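Local coordinates for transcobalamin-1 (Homo sapiens, PDB 4KKI), which binds vitamin B12 with femtomolar affinity and protects it from the acid of the stomach, at residues 74-77 with 78-82; 115-118 with 119-122; 129-132 with 133-136; 199-203 with 204-208. All blocks are in the same frame, centred on the assembly; numbering follows the deposited sequence.

Interaction 1: 74-77 with 78-82; sequences KMIQ and QIKYN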
loop_
_atom_site.group_PDB
_atom_site.type_symbol
_atom_site.label_atom_id
_atom_site.label_comp_id
_atom_site.label_asym_id
_atom_site.label_seq_id
_atom_site.Cartn_x
_atom_site.Cartn_y
_atom_site.Cartn_z
ATOM N N LYS A 74 -1.065 3.890 20.536
ATOM C CA LYS A 74 -2.071 3.104 19.839
ATOM C C LYS A 74 -1.428 1.928 19.116
ATOM O O LYS A 74 -1.952 0.816 19.138
ATOM C CB LYS A 74 -2.848 3.967 18.842
ATOM C CG LYS A 74 -3.930 3.196 18.094
ATOM C CD LYS A 74 -4.625 4.056 17.054
ATOM C CE LYS A 74 -5.652 3.243 16.276
ATOM N NZ LYS A 74 -6.213 4.001 15.123
ATOM N N MET A 75 -0.285 2.178 18.481
ATOM C CA MET A 75 0.380 1.143 17.700
ATOM C C MET A 75 0.881 0.012 18.586
ATOM O O MET A 75 0.725 -1.162 18.252
ATOM C CB MET A 75 1.540 1.715 16.887
ATOM C CG MET A 75 2.223 0.671 16.014
ATOM S SD MET A 75 3.817 1.184 15.349
ATOM C CE MET A 75 4.768 1.402 16.851
ATOM N N ILE A 76 1.486 0.374 19.713
ATOM C CA ILE A 76 2.006 -0.608 20.657
ATOM C C ILE A 76 0.877 -1.492 21.172
ATOM O O ILE A 76 1.023 -2.711 21.270
ATOM C CB ILE A 76 2.722 0.069 21.842
ATOM C CG1 ILE A 76 3.933 0.861 21.349
ATOM C CG2 ILE A 76 3.155 -0.967 22.874
ATOM C CD1 ILE A 76 4.960 0.017 20.621
ATOM N N GLN A 77 -0.253 -0.866 21.484
ATOM C CA GLN A 77 -1.436 -1.584 21.939
ATOM C C GLN A 77 -1.913 -2.574 20.877
ATOM O O GLN A 77 -2.252 -3.713 21.190
ATOM C CB GLN A 77 -2.553 -0.601 22.293
ATOM C CG GLN A 77 -3.833 -1.258 22.779
ATOM C CD GLN A 77 -4.938 -0.255 23.043
ATOM O OE1 GLN A 77 -4.756 0.949 22.861
ATOM N NE2 GLN A 77 -6.095 -0.747 23.474
ATOM N N GLN A 78 -1.933 -2.137 19.621
ATOM C CA GLN A 78 -2.315 -3.016 18.520
ATOM C C GLN A 78 -1.324 -4.163 18.361
ATOM O O GLN A 78 -1.718 -5.311 18.158
ATOM C CB GLN A 78 -2.422 -2.237 17.207
ATOM C CG GLN A 78 -3.604 -1.285 17.134
ATOM C CD GLN A 78 -3.695 -0.575 15.795
ATOM O OE1 GLN A 78 -2.735 -0.552 15.022
ATOM N NE2 GLN A 78 -4.855 0.008 15.514
ATOM N N ILE A 79 -0.036 -3.845 18.451
ATOM C CA ILE A 79 1.011 -4.845 18.292
ATOM C C ILE A 79 0.951 -5.886 19.407
ATOM O O ILE A 79 0.986 -7.087 19.145
ATOM C CB ILE A 79 2.412 -4.199 18.234
ATOM C CG1 ILE A 79 2.567 -3.393 16.941
ATOM C CG2 ILE A 79 3.498 -5.262 18.327
ATOM C CD1 ILE A 79 3.874 -2.632 16.837
ATOM N N LYS A 80 0.844 -5.419 20.647
ATOM C CA LYS A 80 0.761 -6.321 21.789
ATOM C C LYS A 80 -0.490 -7.191 21.722
ATOM O O LYS A 80 -0.464 -8.358 22.106
ATOM C CB LYS A 80 0.808 -5.545 23.108
ATOM C CG LYS A 80 2.187 -4.999 23.456
ATOM C CD LYS A 80 2.185 -4.299 24.806
ATOM C CE LYS A 80 3.586 -3.848 25.199
ATOM N NZ LYS A 80 3.584 -3.094 26.485
ATOM N N TYR A 81 -1.581 -6.621 21.220
ATOM C CA TYR A 81 -2.831 -7.358 21.094
ATOM C C TYR A 81 -2.724 -8.474 20.059
ATOM O O TYR A 81 -3.067 -9.622 20.338
ATOM C CB TYR A 81 -3.981 -6.418 20.733
ATOM C CG TYR A 81 -5.239 -7.139 20.311
ATOM C CD1 TYR A 81 -6.026 -7.806 21.241
ATOM C CD2 TYR A 81 -5.641 -7.153 18.982
ATOM C CE1 TYR A 81 -7.177 -8.469 20.858
ATOM C CE2 TYR A 81 -6.789 -7.813 18.590
ATOM C CZ TYR A 81 -7.554 -8.467 19.532
ATOM O OH TYR A 81 -8.699 -9.123 19.143
ATOM N N ASN A 82 -2.248 -8.130 18.868
ATOM C CA ASN A 82 -2.107 -9.106 17.795
ATOM C C ASN A 82 -1.097 -10.204 18.121
ATOM O O ASN A 82 -1.319 -11.371 17.807
ATOM C CB ASN A 82 -1.742 -8.419 16.477
ATOM C CG ASN A 82 -2.915 -7.677 15.862
ATOM O OD1 ASN A 82 -3.754 -8.274 15.188
ATOM N ND2 ASN A 82 -2.977 -6.370 16.091
#
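The carbonyl oxygen of Gln78, a residue whose own backbone N bonds back to Lys74 O at 3.0 Å, is gripped twice one turn further on. Asn82 N supplies the regular helical bond, and Asn82 ND2 adds a second, 2.6 Å from Gln78 O; the two donors come from opposite faces of the carbonyl plane. Asparagine suits this place because its amide is short enough to fold back on its own helix while OD1 accepts from Arg86. The straightest of the backbone bonds runs from Lys80 N to Ile76 O, with an N-H...O angle of 170°.

On the buried flank Met75 and Ile79 run next to each other in the same direction, with Met75 CG 3.8 Å from Ile79 CD1. The Met75 chain leaves with CG opposite the backbone N and bends only at its last torsion (63°), which keeps SD and CE beside the same methyl. With an alanine here, Ile79 CD1 would probably lose its cover on this side and a gap would open toward Val55, Val58 and Ala101.

Lys74, fully extended, carries NZ to Ser46 O and Asn49 O, and its CE passes 3.4 Å from Gln78 NE2. The Gln78 amide is used at both ends, OE1 accepting from Ala54 N and NE2 donating to Thr52 O. Nearer solvent, Lys80 CE rests 3.7 Å from Ile76 CG2. Helix 69-85 thus packs against helices 55-63 and 92-102 and bonds to the loop before helix 55-63, as one helix of the alpha6-alpha6 barrel of the N-terminal alpha domain.

Interaction 2: 115-118 with 119-122; sequences DYHL and IDKL
His117 and Asp120 are neighbours where helix 118-135 begins, His117 holding the N-cap position of this helix and linking it to helix 111-115 within the alpha6-alpha6 barrel. Its backbone takes a positive phi of 56°, which turns the chain sharply between the two helices. Both side chains place CG opposite their carbonyl carbon, and both head out in the same direction. Asp120 OD2 arrives at the edge of the imidazole, near its plane, 3.7 Å from His117 ND1, with the carboxylate turned 72° against the ring. The distance is that of a loose approach; an acid in the first turn would nevertheless probably interact favourably with the positive end of the helix dipole.

The backbone of His117 does the firmer work, its O accepting from Lys121 N at 3.0 Å. The first torsion of Lys121 (-74°) sets its CG 3.4 Å from His117 O; the bend at the second then turns the rest of the chain towards Leu95 and Leu87, a use that suits a long, flexible residue.

Leu118 and Leu122 are buried, Leu118 pressing on Ile98 and Ile99, while Ile119 covers Phe157, Ile113 and Tyr114. Leu122 differs, with CG opposite its backbone N, which carries its methyls toward Ile99 and helix 144-156. Its N bonds to Leu118 O at 2.8 Å, and Leu122 CB rests 3.4 Å from Leu118 O.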
loop_
_atom_site.group_PDB
_atom_site.type_symbol
_atom_site.label_atom_id
_atom_site.label_comp_id
_atom_site.label_asym_id
_atom_site.label_seq_id
_atom_site.Cartn_x
_atom_site.Cartn_y
_atom_site.Cartn_z
ATOM N N ASP A 115 12.280 -9.469 21.333
ATOM C CA ASP A 115 11.662 -10.097 22.497
ATOM C C ASP A 115 10.504 -11.003 22.091
ATOM O O ASP A 115 10.174 -11.955 22.797
ATOM C CB ASP A 115 11.188 -9.043 23.502
ATOM C CG ASP A 115 12.339 -8.334 24.192
ATOM O OD1 ASP A 115 13.441 -8.919 24.269
ATOM O OD2 ASP A 115 12.141 -7.193 24.661
ATOM N N TYR A 116 9.893 -10.706 20.947
ATOM C CA TYR A 116 8.777 -11.503 20.448
ATOM C C TYR A 116 9.206 -12.398 19.290
ATOM O O TYR A 116 8.407 -13.181 18.773
ATOM C CB TYR A 116 7.627 -10.599 19.997
ATOM C CG TYR A 116 6.978 -9.801 21.106
ATOM C CD1 TYR A 116 6.916 -10.298 22.403
ATOM C CD2 TYR A 116 6.427 -8.551 20.856
ATOM C CE1 TYR A 116 6.322 -9.570 23.419
ATOM C CE2 TYR A 116 5.831 -7.817 21.865
ATOM C CZ TYR A 116 5.782 -8.330 23.144
ATOM O OH TYR A 116 5.189 -7.600 24.149
ATOM N N HIS A 117 10.471 -12.274 18.893
ATOM C CA HIS A 117 11.025 -13.019 17.763
ATOM C C HIS A 117 10.224 -12.806 16.479
ATOM O O HIS A 117 9.912 -13.756 15.759
ATOM C CB HIS A 117 11.143 -14.510 18.096
ATOM C CG HIS A 117 12.216 -14.817 19.094
ATOM N ND1 HIS A 117 13.436 -15.346 18.733
ATOM C CD2 HIS A 117 12.260 -14.649 20.436
ATOM C CE1 HIS A 117 14.182 -15.501 19.813
ATOM N NE2 HIS A 117 13.492 -15.085 20.859
ATOM N N LEU A 118 9.907 -11.548 16.196
ATOM C CA LEU A 118 9.078 -11.197 15.049
ATOM C C LEU A 118 9.779 -11.473 13.724
ATOM O O LEU A 118 9.132 -11.803 12.728
ATOM C CB LEU A 118 8.649 -9.730 15.128
ATOM C CG LEU A 118 7.835 -9.359 16.369
ATOM C CD1 LEU A 118 7.347 -7.918 16.291
ATOM C CD2 LEU A 118 6.667 -10.318 16.549
ATOM N N ILE A 119 11.100 -11.330 13.715
ATOM C CA ILE A 119 11.886 -11.601 12.518
ATOM C C ILE A 119 11.796 -13.082 12.168
ATOM O O ILE A 119 11.574 -13.444 11.013
ATOM C CB ILE A 119 13.363 -11.194 12.704
ATOM C CG1 ILE A 119 13.484 -9.675 12.847
ATOM C CG2 ILE A 119 14.206 -11.671 11.533
ATOM C CD1 ILE A 119 14.913 -9.197 13.025
ATOM N N ASP A 120 11.958 -13.932 13.179
ATOM C CA ASP A 120 11.819 -15.371 12.995
ATOM C C ASP A 120 10.420 -15.713 12.493
ATOM O O ASP A 120 10.258 -16.552 11.606
ATOM C CB ASP A 120 12.119 -16.120 14.297
ATOM C CG ASP A 120 13.582 -16.044 14.693
ATOM O OD1 ASP A 120 14.270 -15.097 14.257
ATOM O OD2 ASP A 120 14.047 -16.929 15.442
ATOM N N LYS A 121 9.414 -15.049 13.053
ATOM C CA LYS A 121 8.028 -15.294 12.660
ATOM C C LYS A 121 7.777 -14.847 11.225
ATOM O O LYS A 121 7.023 -15.483 10.489
ATOM C CB LYS A 121 7.058 -14.598 13.619
ATOM C CG LYS A 121 6.932 -15.278 14.974
ATOM C CD LYS A 121 6.291 -16.651 14.844
ATOM C CE LYS A 121 6.343 -17.423 16.156
ATOM N NZ LYS A 121 5.705 -16.683 17.280
ATOM N N LEU A 122 8.420 -13.751 10.835
ATOM C CA LEU A 122 8.292 -13.235 9.479
ATOM C C LEU A 122 8.903 -14.201 8.468
ATOM O O LEU A 122 8.386 -14.361 7.364
ATOM C CB LEU A 122 8.942 -11.856 9.361
ATOM C CG LEU A 122 8.820 -11.194 7.988
ATOM C CD1 LEU A 122 7.357 -11.032 7.600
ATOM C CD2 LEU A 122 9.533 -9.854 7.966
#

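Interaction 3: 129-132 with 133-136; sequences EIEN and MEAH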
loop_
_atom_site.group_PDB
_atom_site.type_symbol
_atom_site.label_atom_id
_atom_site.label_comp_id
_atom_site.label_asym_id
_atom_site.label_seq_id
_atom_site.Cartn_x
_atom_site.Cartn_y
_atom_site.Cartn_z
ATOM N N GLU A 129 4.085 -18.076 2.300
ATOM C CA GLU A 129 3.701 -17.437 1.047
ATOM C C GLU A 129 4.298 -18.206 -0.125
ATOM O O GLU A 129 3.619 -18.474 -1.117
ATOM C CB GLU A 129 4.190 -15.986 1.009
ATOM C CG GLU A 129 3.615 -15.087 2.094
ATOM C CD GLU A 129 2.283 -14.471 1.706
ATOM O OE1 GLU A 129 1.766 -14.798 0.616
ATOM O OE2 GLU A 129 1.753 -13.655 2.492
ATOM N N ILE A 130 5.572 -18.562 0.007
ATOM C CA ILE A 130 6.289 -19.301 -1.026
ATOM C C ILE A 130 5.674 -20.678 -1.253
ATOM O O ILE A 130 5.446 -21.090 -2.392
ATOM C CB ILE A 130 7.777 -19.476 -0.658
ATOM C CG1 ILE A 130 8.448 -18.115 -0.465
ATOM C CG2 ILE A 130 8.503 -20.280 -1.726
ATOM C CD1 ILE A 130 8.468 -17.261 -1.714
ATOM N N GLU A 131 5.398 -21.384 -0.162
ATOM C CA GLU A 131 4.849 -22.733 -0.246
ATOM C C GLU A 131 3.418 -22.721 -0.771
ATOM O O GLU A 131 2.932 -23.724 -1.294
ATOM C CB GLU A 131 4.928 -23.431 1.114
ATOM C CG GLU A 131 6.356 -23.692 1.575
ATOM C CD GLU A 131 6.436 -24.141 3.021
ATOM O OE1 GLU A 131 5.375 -24.293 3.660
ATOM O OE2 GLU A 131 7.565 -24.338 3.518
ATOM N N ASN A 132 2.748 -21.584 -0.639
ATOM C CA ASN A 132 1.411 -21.448 -1.198
ATOM C C ASN A 132 1.464 -21.269 -2.711
ATOM O O ASN A 132 0.575 -21.728 -3.428
ATOM C CB ASN A 132 0.654 -20.291 -0.548
ATOM C CG ASN A 132 -0.802 -20.250 -0.961
ATOM O OD1 ASN A 132 -1.644 -20.927 -0.374
ATOM N ND2 ASN A 132 -1.103 -19.460 -1.984
ATOM N N MET A 133 2.511 -20.605 -3.190
ATOM C CA MET A 133 2.700 -20.412 -4.624
ATOM C C MET A 133 3.043 -21.731 -5.305
ATOM O O MET A 133 2.631 -21.982 -6.437
ATOM C CB MET A 133 3.800 -19.386 -4.893
ATOM C CG MET A 133 3.456 -17.976 -4.450
ATOM S SD MET A 133 4.765 -16.794 -4.813
ATOM C CE MET A 133 4.956 -17.032 -6.578
ATOM N N GLU A 134 3.804 -22.569 -4.610
ATOM C CA GLU A 134 4.161 -23.879 -5.131
ATOM C C GLU A 134 2.926 -24.769 -5.182
ATOM O O GLU A 134 2.765 -25.572 -6.101
ATOM C CB GLU A 134 5.237 -24.521 -4.256
ATOM C CG GLU A 134 6.515 -23.703 -4.161
ATOM C CD GLU A 134 7.473 -24.221 -3.106
ATOM O OE1 GLU A 134 7.085 -25.124 -2.334
ATOM O OE2 GLU A 134 8.618 -23.723 -3.046
ATOM N N ALA A 135 2.049 -24.613 -4.197
ATOM C CA ALA A 135 0.855 -25.443 -4.114
ATOM C C ALA A 135 -0.282 -24.924 -4.995
ATOM O O ALA A 135 -1.083 -25.703 -5.505
ATOM C CB ALA A 135 0.398 -25.565 -2.664
ATOM N N HIS A 136 -0.339 -23.608 -5.176
ATOM C CA HIS A 136 -1.462 -22.971 -5.862
ATOM C C HIS A 136 -1.105 -22.180 -7.119
ATOM O O HIS A 136 -1.525 -21.029 -7.273
ATOM C CB HIS A 136 -2.237 -22.069 -4.901
ATOM C CG HIS A 136 -3.159 -22.809 -3.982
ATOM N ND1 HIS A 136 -2.739 -23.358 -2.788
ATOM C CD2 HIS A 136 -4.479 -23.085 -4.082
ATOM C CE1 HIS A 136 -3.766 -23.940 -2.193
ATOM N NE2 HIS A 136 -4.831 -23.791 -2.954
#
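Asn132 and His136 meet at the C-terminal end of helix 118-135, where His136 is the first residue to leave helical geometry. This is the tight side: His136 N bonds to Asn132 O at 2.7 Å, and the same oxygen lies in the plane of the imidazole at its edge, with His136 CB 3.2 Å away. The side chains meet too, Asn132 OD1 lying 3.6 Å from His136 ND1 with amide and ring planes 12° apart, and Asn132 ND2 makes a weak bond to Thr139 O, past the helix end. An alanine in place of Asn132 is likely to leave that carbonyl without this partner and the His136 ring without the amide beside it.

Deeper in, Met133 CG packs 3.4 Å from Glu129 O, its flexible thioether reaching His169 and Tyr144. Glu129 is buried, yet OE2 is bonded by Ser92 OG and Thr142 OG1, and OE1 weakly by Leu141 N; Thr142 binds cobalamin, making the acid a second-shell neighbour of the site.

The opposite character belongs to Glu131 and Glu134, exposed acids with Glu131 OE2 and Glu134 OE1 5.9 Å apart, where solvent can accept them. Glu134 reaches back across Ile130, its OE2 3.7 Å from Ile130 CG2.

Interaction 4: 199-203 with 204-208; sequences KKSLI and NGQIK
Asn204 ends helix 185-203 with a last regular bond from its N to Lys200 O, 2.9 Å, and the chain then doubles back in a loop over the helix's C-terminal turn. With CG opposite its carbonyl carbon (chi1 -60°), the asparagine folds its amide over the helix end, CG lying 3.1 Å from Lys200 O; ND2 bonds to Gln206 OE1, a weak link between two exposed polar side chains two residues apart. Gly205 carries the chain on to Gln206.

Gln206 turns back toward the helix, and its CB meets Ser201 OG at 3.2 Å. Ser201 is buried, and its small size lets the returning chain come close: Ile207 CG1 sits 3.3 Å from the same OG, and Tyr161 borders both residues. Ile207 N reaches Ser201 O in a weak bond of 3.4 Å, while Ile207 CG2 faces Leu202 CD2 in a loose apolar touch. From Lys208 the chain runs on toward helix 213-229.

A water spans the gap between helix end and loop, 2.7 Å from Leu202 O and equally far from Ile207 O, placed to donate to each, though other acceptors compete for its protons.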
loop_
_atom_site.group_PDB
_atom_site.type_symbol
_atom_site.label_atom_id
_atom_site.label_comp_id
_atom_site.label_asym_id
_atom_site.label_seq_id
_atom_site.Cartn_x
_atom_site.Cartn_y
_atom_site.Cartn_z
ATOM N N LYS A 199 20.200 -5.758 -3.126
ATOM C CA LYS A 199 21.364 -5.293 -3.872
ATOM C C LYS A 199 22.407 -4.675 -2.943
ATOM O O LYS A 199 23.581 -5.042 -2.988
ATOM C CB LYS A 199 20.947 -4.292 -4.955
ATOM C CG LYS A 199 20.303 -4.933 -6.181
ATOM C CD LYS A 199 19.340 -3.984 -6.888
ATOM C CE LYS A 199 20.029 -2.708 -7.347
ATOM N NZ LYS A 199 19.080 -1.771 -8.018
ATOM N N LYS A 200 21.976 -3.745 -2.098
ATOM C CA LYS A 200 22.884 -3.084 -1.168
ATOM C C LYS A 200 23.463 -4.098 -0.191
ATOM O O LYS A 200 24.647 -4.048 0.143
ATOM C CB LYS A 200 22.166 -1.968 -0.406
ATOM C CG LYS A 200 21.525 -0.928 -1.305
ATOM C CD LYS A 200 20.707 0.074 -0.513
ATOM C CE LYS A 200 21.578 1.176 0.044
ATOM N NZ LYS A 200 22.218 1.950 -1.054
ATOM N N SER A 201 22.620 -5.028 0.245
ATOM C CA SER A 201 23.031 -6.078 1.167
ATOM C C SER A 201 24.082 -6.996 0.543
ATOM O O SER A 201 24.993 -7.459 1.228
ATOM C CB SER A 201 21.816 -6.890 1.619
ATOM O OG SER A 201 22.197 -7.927 2.503
ATOM N N LEU A 202 23.951 -7.250 -0.756
ATOM C CA LEU A 202 24.918 -8.063 -1.492
ATOM C C LEU A 202 26.261 -7.358 -1.656
ATOM O O LEU A 202 27.317 -7.961 -1.461
ATOM C CB LEU A 202 24.367 -8.436 -2.869
ATOM C CG LEU A 202 23.418 -9.632 -2.920
ATOM C CD1 LEU A 202 22.836 -9.799 -4.315
ATOM C CD2 LEU A 202 24.147 -10.892 -2.484
ATOM N N ILE A 203 26.211 -6.082 -2.028
ATOM C CA ILE A 203 27.415 -5.282 -2.219
ATOM C C ILE A 203 28.151 -5.091 -0.891
ATOM O O ILE A 203 29.382 -5.056 -0.849
ATOM C CB ILE A 203 27.082 -3.925 -2.879
ATOM C CG1 ILE A 203 26.438 -4.158 -4.251
ATOM C CG2 ILE A 203 28.329 -3.060 -3.014
ATOM C CD1 ILE A 203 26.051 -2.890 -4.983
ATOM N N ASN A 204 27.391 -4.984 0.195
ATOM C CA ASN A 204 27.973 -4.993 1.534
ATOM C C ASN A 204 28.352 -6.418 1.927
ATOM O O ASN A 204 28.403 -7.310 1.080
ATOM C CB ASN A 204 26.998 -4.407 2.559
ATOM C CG ASN A 204 26.619 -2.970 2.254
ATOM O OD1 ASN A 204 27.350 -2.251 1.575
ATOM N ND2 ASN A 204 25.468 -2.543 2.761
ATOM N N GLY A 205 28.609 -6.640 3.209
ATOM C CA GLY A 205 28.976 -7.965 3.674
ATOM C C GLY A 205 27.842 -8.689 4.373
ATOM O O GLY A 205 28.052 -9.729 4.996
ATOM N N GLN A 206 26.634 -8.143 4.264
ATOM C CA GLN A 206 25.485 -8.674 4.989
ATOM C C GLN A 206 25.023 -10.047 4.505
ATOM O O GLN A 206 24.732 -10.928 5.312
ATOM C CB GLN A 206 24.313 -7.691 4.945
ATOM C CG GLN A 206 24.259 -6.720 6.113
ATOM C CD GLN A 206 25.361 -5.684 6.070
ATOM O OE1 GLN A 206 25.203 -4.620 5.469
ATOM N NE2 GLN A 206 26.484 -5.985 6.712
ATOM N N ILE A 207 24.953 -10.227 3.192
ATOM C CA ILE A 207 24.366 -11.440 2.632
ATOM C C ILE A 207 25.187 -12.033 1.488
ATOM O O ILE A 207 25.617 -11.319 0.584
ATOM C CB ILE A 207 22.913 -11.185 2.163
ATOM C CG1 ILE A 207 21.973 -11.114 3.367
ATOM C CG2 ILE A 207 22.445 -12.272 1.211
ATOM C CD1 ILE A 207 21.963 -12.377 4.202
ATOM N N LYS A 208 25.406 -13.344 1.544
ATOM C CA LYS A 208 26.076 -14.059 0.466
ATOM C C LYS A 208 25.050 -14.677 -0.481
ATOM O O LYS A 208 23.929 -14.987 -0.078
ATOM C CB LYS A 208 26.986 -15.150 1.034
ATOM C CG LYS A 208 28.059 -14.638 1.979
ATOM C CD LYS A 208 28.877 -15.784 2.553
ATOM C CE LYS A 208 29.935 -15.282 3.521
ATOM N NZ LYS A 208 30.714 -16.399 4.121
HETATM O O HOH W 1 28.000 -10.293 -0.203
#

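Overall arrangement
All four contacts are local, one within a helix and three at helix ends, in the N-terminal alpha domain. Interactions 1 and 2 touch, Lys80 CG lying 4.0 Å from Tyr116 OH, and their centres are about 15 Å apart. Interactions 2 and 3 mark the start and the end of helix 118-135, with centres about 21 Å apart. Interaction 3 comes closest to the ligand, the side chain of Glu129 lying about 8 Å from the bound cyanocobalamin. The side chain of Leu122 in interaction 2 is about 10 Å from the bound cyanocobalamin. For the side chain of Gln78 in interaction 1 the distance to the bound cyanocobalamin is about 11 Å. Interaction 4 lies at the surface, its nearest atoms about 11 Å from interaction 2.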